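Local coordinates for protein subtilase cytotoxin subunit A (Escherichia coli, PDB 2IY9) that cleaves the host endoplasmic reticulum chaperone BiP as the subtilase-family serine protease subunit of an AB5 toxin, leading to ER stress and cell death, at residues E296-R299 against T300-S304. Numbering follows the deposited sequence.
Sequences ELKR and TLLES
Thr300 N bonds to Glu296 O at 2.9 Å, and Leu301, Leu302 and Glu303 repeat this i to i+4 step onto Leu297, Lys298 and Arg299, making one continuous run of alpha-helix through Glu296 to Glu303. Such a helix brings side chains four residues apart together on one face, and three pairs here illustrate how differently that nearness can be used. Glu296 and Thr300 meet through solvent: one water lies 2.9 Å from Glu296 OE2, to which it donates, and 2.7 Å from Thr300 OG1. The threonine hydroxyl sits beside its own backbone N (chi1 -60°), which turns it back along the helix to within 3.1 Å of Glu296 O. Arg299 and Glu303 run side by side in the same direction, yet their charges form no salt bridge, with Arg299 NE 4.4 Å from Glu303 OE1. Instead OE1 rests against the aliphatic part of the arginine, 3.3 Å from Arg299 CG, and the guanidinium and carboxylate planes are inclined by 48°. Bent at chi3 (63°), the arginine offers NE to a second water at the edge of its guanidinium and in its plane; that water makes a weak bond to Glu303 OE2. The third contact is apolar, CD1 of Leu302 lying 3.9 Å from both CG and CE of Lys298. The extended lysine carries NZ to the carbonyl oxygens of Asp213 and Val215, tying the helix to strand 215-221 of the subtilase fold's parallel sheet. Leu297 and Leu301 pack on Met285 and Val278, respectively, of helix 271-288; Leu297 also touches Leu176 of strand 176-180, while Phe330 of helix 323-331, in the A2 domain, lies against Glu296 and Leu297, joining the protease body to A2.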
loop_
_atom_site.group_PDB
_atom_site.type_symbol
_atom_site.label_atom_id
_atom_site.label_comp_id
_atom_site.label_asym_id
_atom_site.label_seq_id
_atom_site.Cartn_x
_atom_site.Cartn_y
_atom_site.Cartn_z
ATOM N N GLU A 296 -1.213 -15.982 5.441
ATOM C CA GLU A 296 -1.353 -16.654 4.143
ATOM C C GLU A 296 -1.312 -15.675 2.960
ATOM O O GLU A 296 -0.650 -15.943 1.958
ATOM C CB GLU A 296 -2.615 -17.527 4.071
ATOM C CG GLU A 296 -2.664 -18.382 2.783
ATOM C CD GLU A 296 -4.024 -18.995 2.469
ATOM O OE1 GLU A 296 -4.937 -18.966 3.332
ATOM O OE2 GLU A 296 -4.174 -19.520 1.335
ATOM N N LEU A 297 -2.031 -14.559 3.073
ATOM C CA LEU A 297 -1.983 -13.506 2.053
ATOM C C LEU A 297 -0.560 -12.987 1.863
ATOM O O LEU A 297 -0.060 -12.934 0.736
ATOM C CB LEU A 297 -2.927 -12.356 2.412
ATOM C CG LEU A 297 -4.394 -12.530 2.005
ATOM C CD1 LEU A 297 -5.275 -11.599 2.837
ATOM C CD2 LEU A 297 -4.559 -12.233 0.516
ATOM N N LYS A 298 0.098 -12.627 2.971
ATOM C CA LYS A 298 1.467 -12.109 2.907
ATOM C C LYS A 298 2.431 -13.128 2.287
ATOM O O LYS A 298 3.194 -12.785 1.373
ATOM C CB LYS A 298 1.961 -11.677 4.286
ATOM C CG LYS A 298 3.397 -11.138 4.283
ATOM C CD LYS A 298 3.732 -10.389 5.577
ATOM C CE LYS A 298 5.194 -9.970 5.571
ATOM N NZ LYS A 298 5.540 -9.243 6.813
ATOM N N ARG A 299 2.386 -14.363 2.785
ATOM C CA ARG A 299 3.200 -15.456 2.249
ATOM C C ARG A 299 2.993 -15.664 0.741
ATOM O O ARG A 299 3.957 -15.745 -0.010
ATOM C CB ARG A 299 2.914 -16.766 3.014
ATOM C CG ARG A 299 3.760 -17.954 2.566
ATOM C CD ARG A 299 3.412 -19.231 3.345
ATOM N NE ARG A 299 2.031 -19.667 3.108
ATOM C CZ ARG A 299 1.055 -19.658 4.022
ATOM N NH1 ARG A 299 1.281 -19.246 5.265
ATOM N NH2 ARG A 299 -0.159 -20.079 3.692
ATOM N N THR A 300 1.740 -15.753 0.295
ATOM C CA THR A 300 1.495 -15.965 -1.129
ATOM C C THR A 300 2.050 -14.803 -1.959
ATOM O O THR A 300 2.678 -15.028 -2.986
ATOM C CB THR A 300 0.013 -16.239 -1.439
ATOM O OG1 THR A 300 -0.405 -17.414 -0.731
ATOM C CG2 THR A 300 -0.197 -16.464 -2.944
ATOM N N LEU A 301 1.852 -13.569 -1.502
ATOM C CA LEU A 301 2.422 -12.408 -2.201
ATOM C C LEU A 301 3.941 -12.508 -2.339
ATOM O O LEU A 301 4.487 -12.347 -3.434
ATOM C CB LEU A 301 2.067 -11.102 -1.492
ATOM C CG LEU A 301 2.509 -9.837 -2.254
ATOM C CD1 LEU A 301 1.589 -9.574 -3.457
ATOM C CD2 LEU A 301 2.524 -8.638 -1.321
ATOM N N LEU A 302 4.609 -12.787 -1.223
ATOM C CA LEU A 302 6.064 -12.839 -1.189
ATOM C C LEU A 302 6.638 -14.034 -1.921
ATOM O O LEU A 302 7.611 -13.878 -2.661
ATOM C CB LEU A 302 6.583 -12.798 0.249
ATOM C CG LEU A 302 6.128 -11.564 1.039
ATOM C CD1 LEU A 302 6.830 -11.565 2.389
ATOM C CD2 LEU A 302 6.383 -10.252 0.275
ATOM N N GLU A 303 6.051 -15.215 -1.708
ATOM C CA GLU A 303 6.509 -16.424 -2.400
ATOM C C GLU A 303 6.359 -16.317 -3.907
ATOM O O GLU A 303 7.219 -16.784 -4.653
ATOM C CB GLU A 303 5.773 -17.675 -1.901
ATOM C CG GLU A 303 6.463 -18.346 -0.722
ATOM C CD GLU A 303 5.668 -19.507 -0.147
ATOM O OE1 GLU A 303 5.947 -19.889 1.009
ATOM O OE2 GLU A 303 4.761 -20.024 -0.836
ATOM N N SER A 304 5.258 -15.710 -4.343
ATOM C CA SER A 304 4.963 -15.579 -5.763
ATOM C C SER A 304 5.782 -14.483 -6.454
ATOM O O SER A 304 5.847 -14.441 -7.687
ATOM C CB SER A 304 3.470 -15.315 -5.958
ATOM O OG SER A 304 3.187 -13.970 -5.622
HETATM O O HOH W 1 -2.383 -19.195 -0.919
HETATM O O HOH W 2 1.702 -20.101 0.573
#